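PDB 6BME: truncated hemoglobin 4 from Chlamydomonas reinhardtii, which binds heme b, using a lysine as an axial ligand of its iron, and probably binds oxygen as other truncated hemoglobins do. Local coordinates for residues Tyr21-Asn26 with Ala87-Asp92. Sequence-based numbering, arbitrary orientation.
Sequences YKKLMN and AGHFVD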
ATOM      1  N   TYR A  21      -3.439  -0.422   8.361  1.00 16.56           N
ATOM      2  CA  TYR A  21      -2.846   0.772   8.952  1.00 13.78           C
ATOM      3  C   TYR A  21      -2.080   0.443  10.227  1.00 12.87           C
ATOM      4  O   TYR A  21      -0.930   0.870  10.408  1.00 12.55           O
ATOM      5  CB  TYR A  21      -3.949   1.794   9.234  1.00 21.49           C
ATOM      6  CG  TYR A  21      -3.513   2.947  10.097  1.00 29.59           C
ATOM      7  CD1 TYR A  21      -2.830   4.022   9.555  1.00 42.65           C
ATOM      8  CD2 TYR A  21      -3.787   2.965  11.454  1.00 35.26           C
ATOM      9  CE1 TYR A  21      -2.429   5.086  10.340  1.00 47.37           C
ATOM     10  CE2 TYR A  21      -3.391   4.024  12.249  1.00 43.16           C
ATOM     11  CZ  TYR A  21      -2.710   5.080  11.685  1.00 48.38           C
ATOM     12  OH  TYR A  21      -2.308   6.137  12.471  1.00 57.49           O
ATOM     13  N   LYS A  22      -2.699  -0.333  11.121  1.00 13.89           N
ATOM     14  CA  LYS A  22      -2.065  -0.623  12.404  1.00 14.51           C
ATOM     15  C   LYS A  22      -0.807  -1.459  12.220  1.00 14.77           C
ATOM     16  O   LYS A  22       0.193  -1.243  12.917  1.00 20.30           O
ATOM     17  CB  LYS A  22      -3.065  -1.315  13.337  1.00 18.85           C
ATOM     18  CG  LYS A  22      -4.186  -0.395  13.804  1.00 24.49           C
ATOM     19  CD  LYS A  22      -5.178  -1.129  14.684  1.00 27.79           C
ATOM     20  CE  LYS A  22      -6.385  -0.249  15.026  1.00 35.00           C
ATOM     21  NZ  LYS A  22      -7.672  -0.857  14.573  1.00 33.51           N
ATOM     22  N   LYS A  23      -0.817  -2.391  11.260  1.00 13.45           N
ATOM     23  CA  LYS A  23       0.400  -3.143  10.946  1.00 12.64           C
ATOM     24  C   LYS A  23       1.547  -2.209  10.568  1.00 11.70           C
ATOM     25  O   LYS A  23       2.677  -2.385  11.029  1.00 13.83           O
ATOM     26  CB  LYS A  23       0.140  -4.141   9.815  1.00 12.33           C
ATOM     27  CG  LYS A  23      -0.579  -5.414  10.224  1.00 16.65           C
ATOM     28  CD  LYS A  23      -0.892  -6.268   8.999  1.00 16.69           C
ATOM     29  CE  LYS A  23      -1.698  -7.506   9.362  1.00 18.72           C
ATOM     30  NZ  LYS A  23      -0.920  -8.432  10.242  1.00 16.43           N
ATOM     31  N   LEU A  24       1.281  -1.211   9.718  1.00 11.09           N
ATOM     32  CA  LEU A  24       2.349  -0.302   9.310  1.00 13.65           C
ATOM     33  C   LEU A  24       2.840   0.533  10.487  1.00 16.64           C
ATOM     34  O   LEU A  24       4.052   0.698  10.682  1.00 18.55           O
ATOM     35  CB  LEU A  24       1.877   0.606   8.173  1.00  9.78           C
ATOM     36  CG  LEU A  24       1.296  -0.044   6.919  1.00 16.71           C
ATOM     37  CD1 LEU A  24       1.071   1.018   5.852  1.00 17.05           C
ATOM     38  CD2 LEU A  24       2.209  -1.143   6.398  1.00 15.59           C
ATOM     39  N   MET A  25       1.916   1.084  11.280  1.00 14.05           N
ATOM     40  CA  MET A  25       2.341   1.935  12.385  1.00 14.77           C
ATOM     41  C   MET A  25       3.044   1.138  13.478  1.00 15.76           C
ATOM     42  O   MET A  25       3.867   1.696  14.210  1.00 14.80           O
ATOM     43  CB  MET A  25       1.139   2.700  12.952  1.00 16.30           C
ATOM     44  CG  MET A  25       0.395   3.533  11.898  1.00 18.97           C
ATOM     45  SD  MET A  25       1.494   4.623  10.940  1.00 26.36           S
ATOM     46  CE  MET A  25       2.011   5.755  12.233  1.00 30.19           C
ATOM     47  N   ASN A  26       2.777  -0.159  13.584  1.00 13.22           N
ATOM     48  CA  ASN A  26       3.401  -0.963  14.621  1.00 14.04           C
ATOM     49  C   ASN A  26       4.670  -1.652  14.146  1.00 16.73           C
ATOM     50  O   ASN A  26       5.274  -2.404  14.913  1.00 17.88           O
ATOM     51  CB  ASN A  26       2.397  -1.986  15.154  1.00 24.32           C
ATOM     52  CG  ASN A  26       1.251  -1.324  15.908  1.00 31.66           C
ATOM     53  OD1 ASN A  26       1.467  -0.365  16.652  1.00 29.44           O
ATOM     54  ND2 ASN A  26       0.031  -1.820  15.708  1.00 29.43           N
ATOM     55  N   ALA A  87       3.914  -4.486   1.358  1.00  9.16           N
ATOM     56  CA  ALA A  87       3.128  -5.415   0.548  1.00 10.38           C
ATOM     57  C   ALA A  87       2.779  -6.675   1.330  1.00 12.82           C
ATOM     58  O   ALA A  87       1.651  -7.187   1.238  1.00 10.72           O
ATOM     59  CB  ALA A  87       3.892  -5.762  -0.732  1.00  9.64           C
ATOM     60  N   GLY A  88       3.728  -7.187   2.117  1.00 12.43           N
ATOM     61  CA  GLY A  88       3.430  -8.343   2.959  1.00 10.92           C
ATOM     62  C   GLY A  88       2.371  -8.045   4.010  1.00 13.49           C
ATOM     63  O   GLY A  88       1.462  -8.849   4.237  1.00 11.92           O
ATOM     64  N   HIS A  89       2.474  -6.889   4.674  1.00 11.19           N
ATOM     65  CA  HIS A  89       1.431  -6.526   5.626  1.00 11.51           C
ATOM     66  C   HIS A  89       0.080  -6.412   4.944  1.00 13.15           C
ATOM     67  O   HIS A  89      -0.947  -6.758   5.541  1.00 12.02           O
ATOM     68  CB  HIS A  89       1.761  -5.210   6.328  1.00 10.48           C
ATOM     69  CG  HIS A  89       2.882  -5.312   7.316  1.00 15.03           C
ATOM     70  ND1 HIS A  89       2.968  -6.328   8.244  1.00 15.40           N
ATOM     71  CD2 HIS A  89       3.964  -4.521   7.521  1.00 12.52           C
ATOM     72  CE1 HIS A  89       4.055  -6.157   8.979  1.00 11.33           C
ATOM     73  NE2 HIS A  89       4.673  -5.062   8.564  1.00 11.88           N
ATOM     74  N   PHE A  90       0.055  -5.946   3.696  1.00 10.82           N
ATOM     75  CA  PHE A  90      -1.219  -5.812   3.002  1.00 13.38           C
ATOM     76  C   PHE A  90      -1.873  -7.173   2.778  1.00 15.83           C
ATOM     77  O   PHE A  90      -3.056  -7.364   3.090  1.00 14.43           O
ATOM     78  CB  PHE A  90      -1.032  -5.078   1.677  1.00 10.77           C
ATOM     79  CG  PHE A  90      -2.314  -4.864   0.938  1.00 12.04           C
ATOM     80  CD1 PHE A  90      -3.252  -3.936   1.398  1.00 11.90           C
ATOM     81  CD2 PHE A  90      -2.598  -5.595  -0.190  1.00 12.64           C
ATOM     82  CE1 PHE A  90      -4.441  -3.744   0.724  1.00 12.46           C
ATOM     83  CE2 PHE A  90      -3.796  -5.407  -0.873  1.00 14.83           C
ATOM     84  CZ  PHE A  90      -4.712  -4.493  -0.418  1.00 17.21           C
ATOM     85  N   VAL A  91      -1.123  -8.138   2.239  1.00 13.59           N
ATOM     86  CA  VAL A  91      -1.743  -9.434   1.979  1.00 16.65           C
ATOM     87  C   VAL A  91      -2.061 -10.139   3.293  1.00 15.08           C
ATOM     88  O   VAL A  91      -3.083 -10.819   3.401  1.00 15.05           O
ATOM     89  CB  VAL A  91      -0.871 -10.304   1.054  1.00 16.26           C
ATOM     90  CG1 VAL A  91      -0.641  -9.594  -0.258  1.00 13.30           C
ATOM     91  CG2 VAL A  91       0.458 -10.641   1.712  1.00 23.53           C
ATOM     92  N   ASP A  92      -1.229  -9.955   4.323  1.00 13.68           N
ATOM     93  CA  ASP A  92      -1.572 -10.490   5.636  1.00 14.47           C
ATOM     94  C   ASP A  92      -2.888  -9.907   6.131  1.00 18.30           C
ATOM     95  O   ASP A  92      -3.701 -10.620   6.725  1.00 15.98           O
ATOM     96  CB  ASP A  92      -0.455 -10.207   6.641  1.00 14.08           C
ATOM     97  CG  ASP A  92       0.833 -10.949   6.316  1.00 19.80           C
ATOM     98  OD1 ASP A  92       0.849 -11.764   5.365  1.00 14.34           O
ATOM     99  OD2 ASP A  92       1.835 -10.703   7.015  1.00 13.72           O
TER
HETATM  100  O   HOH W   1       1.695  -8.861   8.991  1.00 12.20           O
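K23 places its CB over one face of the H89 imidazole, a CH-pi contact 4.2 Å from the centroid and 27° off the normal; these two residues have the nearest CA atoms of the segments, which run roughly antiparallel (146°). From there the lysine runs extended past H89, CD coming 3.5 Å from H89 O, and bends only at its last torsion (chi4 -65°), with CE beside CB of D92. A water in the plane of the imidazole, at its edge, ties the polar ends together: it accepts from K23 NZ at 2.9 Å, donates to D92 OD2 at 2.7 Å, and lies 2.9 Å from H89 ND1. K23 and D92 are thus linked through solvent, while the ammonium makes its salt bridge to E96. The other ring nitrogen, H89 NE2, is hydrogen-bonded to D27, so the ring is probably held against flipping. Shortening K23 to an alanine would probably leave E96 without its mate and the water without its ammonium donor. Deeper in, L24 CD2 approaches H89 CD2 obliquely, at 4.0 Å. The contact joins helices 10-25 and 80-96 of the 2-on-2 globin fold, the buried L24 side chain lying about 6 Å from the heme.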